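Local coordinates for protein luciferase-like monooxygenase (Streptomyces bottropensis, PDB 4US5) that belongs to the bacterial luciferase-like, flavin-utilising monooxygenases and probably inserts oxygen from molecular oxygen into an organic substrate, at residues Glu92-Arg95 / Thr96-Ala99; Ile316-Gln319 / Arg320-Leu323. All blocks are in the same frame, centred on the assembly; numbering follows the deposited sequence.

Interaction 1: Glu92-Arg95 / Thr96-Ala99. With NA (sodium ion), chain P.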
# COMPACT_ATOMS: atom_id res chain seq x y z
N GLU B 92 10.15 3.92 -1.58
CA GLU B 92 9.69 3.98 -0.20
C GLU B 92 8.61 2.92 0.10
O GLU B 92 8.65 2.23 1.10
CB GLU B 92 9.09 5.32 0.13
CG GLU B 92 10.08 6.44 0.24
CD GLU B 92 9.41 7.76 0.54
OE1 GLU B 92 8.23 7.95 0.12
OE2 GLU B 92 10.12 8.66 1.11
N VAL B 93 7.65 2.81 -0.80
CA VAL B 93 6.57 1.82 -0.64
C VAL B 93 7.17 0.41 -0.53
O VAL B 93 6.80 -0.36 0.35
CB VAL B 93 5.58 1.93 -1.83
CG1 VAL B 93 4.65 0.73 -1.92
CG2 VAL B 93 4.75 3.22 -1.71
N PHE B 94 8.08 0.08 -1.43
CA PHE B 94 8.59 -1.26 -1.47
C PHE B 94 9.64 -1.52 -0.41
O PHE B 94 9.78 -2.64 0.02
CB PHE B 94 8.98 -1.67 -2.89
CG PHE B 94 7.77 -2.03 -3.75
CD1 PHE B 94 6.92 -1.05 -4.21
CD2 PHE B 94 7.42 -3.33 -3.92
CE1 PHE B 94 5.79 -1.38 -4.93
CE2 PHE B 94 6.28 -3.69 -4.63
CZ PHE B 94 5.44 -2.71 -5.11
N ARG B 95 10.34 -0.47 0.04
CA ARG B 95 11.17 -0.59 1.22
C ARG B 95 10.32 -0.87 2.48
O ARG B 95 10.77 -1.60 3.36
CB ARG B 95 12.04 0.67 1.44
CG ARG B 95 13.20 0.82 0.44
CD ARG B 95 14.45 1.38 1.09
NE ARG B 95 14.94 0.31 1.91
CZ ARG B 95 15.76 -0.65 1.49
NH1 ARG B 95 16.33 -0.60 0.29
NH2 ARG B 95 16.03 -1.63 2.30
N THR B 96 9.16 -0.25 2.57
CA THR B 96 8.25 -0.50 3.69
C THR B 96 7.78 -1.96 3.66
O THR B 96 7.84 -2.68 4.67
CB THR B 96 7.04 0.49 3.67
OG1 THR B 96 7.53 1.86 3.61
CG2 THR B 96 6.17 0.30 4.88
N LEU B 97 7.45 -2.47 2.47
CA LEU B 97 7.08 -3.87 2.33
C LEU B 97 8.22 -4.77 2.75
O LEU B 97 8.02 -5.74 3.47
CB LEU B 97 6.62 -4.17 0.90
CG LEU B 97 5.24 -3.61 0.51
CD1 LEU B 97 5.03 -3.65 -0.99
CD2 LEU B 97 4.12 -4.37 1.18
N HIS B 98 9.43 -4.43 2.29
CA HIS B 98 10.62 -5.23 2.62
C HIS B 98 10.87 -5.22 4.13
O HIS B 98 11.27 -6.23 4.69
CB HIS B 98 11.82 -4.69 1.84
CG HIS B 98 13.13 -5.27 2.26
ND1 HIS B 98 13.52 -6.54 1.91
CD2 HIS B 98 14.18 -4.71 2.91
CE1 HIS B 98 14.75 -6.76 2.36
NE2 HIS B 98 15.16 -5.67 3.00
N ALA B 99 10.59 -4.10 4.79
CA ALA B 99 10.81 -4.00 6.23
C ALA B 99 9.80 -4.84 7.01
O ALA B 99 10.13 -5.41 8.06
CB ALA B 99 10.78 -2.55 6.67
NA NA P . 12.30 -8.06 -0.16
O HOH W 1 14.09 -9.63 -1.81

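Interaction 2: Ile316-Gln319 / Arg320-Leu323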
# COMPACT_ATOMS: atom_id res chain seq x y z
N ILE B 316 -10.65 -16.94 -15.42
CA ILE B 316 -11.60 -18.00 -15.15
C ILE B 316 -12.73 -17.42 -14.29
O ILE B 316 -12.49 -16.71 -13.31
CB ILE B 316 -10.90 -19.18 -14.44
CG1 ILE B 316 -9.93 -19.88 -15.42
CG2 ILE B 316 -11.90 -20.17 -13.91
CD1 ILE B 316 -9.04 -20.95 -14.81
N HIS B 317 -13.96 -17.72 -14.68
CA HIS B 317 -15.12 -17.10 -14.04
C HIS B 317 -15.29 -17.58 -12.60
O HIS B 317 -15.56 -16.79 -11.69
CB HIS B 317 -16.39 -17.40 -14.83
CG HIS B 317 -17.64 -16.92 -14.16
ND1 HIS B 317 -18.40 -17.73 -13.36
CD2 HIS B 317 -18.22 -15.69 -14.13
CE1 HIS B 317 -19.41 -17.03 -12.86
NE2 HIS B 317 -19.33 -15.79 -13.33
N ASP B 318 -15.20 -18.89 -12.39
CA ASP B 318 -15.57 -19.51 -11.13
C ASP B 318 -14.36 -19.87 -10.33
O ASP B 318 -13.54 -20.64 -10.76
CB ASP B 318 -16.44 -20.77 -11.42
CG ASP B 318 -17.16 -21.32 -10.17
OD1 ASP B 318 -16.59 -21.45 -9.07
OD2 ASP B 318 -18.38 -21.57 -10.32
N GLN B 319 -14.28 -19.33 -9.11
CA GLN B 319 -13.18 -19.60 -8.21
C GLN B 319 -12.89 -21.09 -8.03
O GLN B 319 -11.73 -21.47 -7.90
CB GLN B 319 -13.43 -18.92 -6.87
CG GLN B 319 -12.38 -19.14 -5.81
CD GLN B 319 -11.10 -18.35 -6.01
OE1 GLN B 319 -10.77 -17.94 -7.10
NE2 GLN B 319 -10.33 -18.23 -4.94
N ARG B 320 -13.92 -21.93 -8.01
CA ARG B 320 -13.69 -23.36 -7.81
C ARG B 320 -12.96 -23.97 -9.02
O ARG B 320 -12.08 -24.82 -8.87
CB ARG B 320 -15.02 -24.12 -7.59
CG ARG B 320 -15.82 -23.67 -6.36
CD ARG B 320 -17.29 -24.04 -6.39
NE ARG B 320 -18.06 -23.19 -7.30
CZ ARG B 320 -19.39 -23.22 -7.46
NH1 ARG B 320 -20.13 -24.06 -6.75
NH2 ARG B 320 -19.96 -22.42 -8.33
N ASP B 321 -13.34 -23.54 -10.21
CA ASP B 321 -12.64 -23.93 -11.43
C ASP B 321 -11.20 -23.39 -11.42
O ASP B 321 -10.26 -24.04 -11.89
CB ASP B 321 -13.38 -23.42 -12.67
CG ASP B 321 -14.70 -24.15 -12.92
OD1 ASP B 321 -14.87 -25.26 -12.35
OD2 ASP B 321 -15.51 -23.60 -13.68
N ARG B 322 -11.04 -22.17 -10.95
CA ARG B 322 -9.75 -21.54 -10.96
C ARG B 322 -8.76 -22.22 -10.03
O ARG B 322 -7.63 -22.51 -10.41
CB ARG B 322 -9.89 -20.08 -10.58
CG ARG B 322 -8.61 -19.29 -10.80
CD ARG B 322 -8.67 -17.93 -10.14
NE ARG B 322 -7.69 -17.05 -10.74
CZ ARG B 322 -7.38 -15.84 -10.27
NH1 ARG B 322 -7.97 -15.37 -9.19
NH2 ARG B 322 -6.49 -15.11 -10.91
N LEU B 323 -9.16 -22.45 -8.78
CA LEU B 323 -8.32 -23.14 -7.84
C LEU B 323 -7.92 -24.53 -8.35
O LEU B 323 -6.76 -24.92 -8.27
CB LEU B 323 -9.01 -23.25 -6.46
CG LEU B 323 -9.24 -21.93 -5.76
CD1 LEU B 323 -10.01 -22.11 -4.49
CD2 LEU B 323 -7.94 -21.19 -5.48
O HOH W 2 -15.50 -21.05 -14.48

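Interaction 1: Glu92-Arg95 / Thr96-Ala99
Thr96 turns its hydroxyl back along the helix onto the carbonyl of Glu92, OG1 giving its proton to Glu92 O at 2.8 Å. The backbone N of Thr96 binds the same oxygen, and the two donors come from opposite faces of the carbonyl plane, so one acceptor is gripped twice. What permits this is the first torsion, which sets OG1 beside the residue's own N and leaves CG2 anti to it. Glu92 OE2 is itself hydrogen-bonded to His49 ND1 of the second subunit.

Leu97 comes next, its N bonded to Val93 O in the regular helical pattern. Its side chain runs alongside that of Phe94, and CD1 sits over one face of the ring, 4.0 Å from the centroid and 20° off the normal, a CH-pi contact displaced toward the rim at CD2 and CE2. Val93 CG1 flanks Leu97 CD1 more loosely, at 4.5 Å. All of this belongs to the helix of a beta-alpha-beta unit in the TIM-barrel fold: Phe94 packs on strands 74-81 and 105-110, while Leu97 reaches Ile63 and Ala64 of the neighbouring helix 59-68.

His98 bonds through its N to Phe94 O at 2.9 Å. With CG anti to the backbone N (chi1 170°), its imidazole lies beside Arg95, the guanidinium plane turned 82° from the ring; Arg95 NH2 stands 3.6 Å from His98 CD2. Both groups are held by backbone oxygens of one loop, NH2 by Gly164 and His98 NE2 by Pro163. On the far side of the imidazole, His98 ND1 binds a sodium ion at 2.8 Å, whose site also includes Ile105 and a water.

Ala99 closes the turn, its N meeting Arg95 O at 2.9 Å.

Interaction 2: Ile316-Gln319 / Arg320-Leu323
Asp318, the N-cap of helix 319-332, meets Arg320 in a side-on salt bridge; the helix follows strand 309-313 of the TIM barrel. Arg320 NE points almost straight at Asp318 OD1 (2.9 Å, 172°), while NH2 of Arg320 takes the syn lone pair of Asp318 OD2 at 2.7 Å; the carboxylate and guanidinium planes are 31° apart. OD1 does double duty, for on its anti side it accepts the backbone N of Arg320, the capping bond. The carboxylate can serve both because CG is anti to the N of Asp318 (chi1 -166°), which carries it forward to the first turn. With an alanine in place of this aspartate, Arg320 N is likely to lose its cap and the guanidinium its counter-charge, leaving it free to swing.

This side opens to solvent, with Arg320 exposed, although its polar grip is firm. A water accepts from Asp318 N and donates to OD2 of the buried Asp321, whose OD1 forms a salt bridge with Arg324.

The inner side is packed closely. Ile316 CG2 nestles against Asp321 CB and lies 3.9 Å from Arg322 CB, and helix 233-251 adds Val239 to the cluster. Arg322, its chain extended from CG to NE, carries its guanidinium away to Glu11 and Ser314, near a sodium ion. The backbone N of Arg322 bonds to Asp318 O at 2.9 Å.

Gln319 bends at chi2 and folds its amide against Leu323, whose CD1 and CD2 both touch NE2; that nitrogen also bonds to Glu30 of helix 21-38, on which Leu323 packs as well. Leu323 N donates to Gln319 O at 2.9 Å, its N-H directed almost exactly at the oxygen.

Overall arrangement
Following the chain from its N terminus, strand 74-81 leads into helix 87-100, whose later turns form interaction 1, before strand 105-110 returns to the barrel. Interaction 2 comes much later, where the loop after strand 309-313 enters helix 319-332. The two stand in series, neither nested nor crossed, and each is local, so neither closes a long loop. The centres of interactions 1 and 2 are about 32 Å apart and their nearest atoms about 18 Å, so they do not touch. Interaction 1 ties its barrel helix to helix 59-68 and to the second subunit, whereas interaction 2 joins the last helix to helices 21-38 and 233-251, untouched by the other chain.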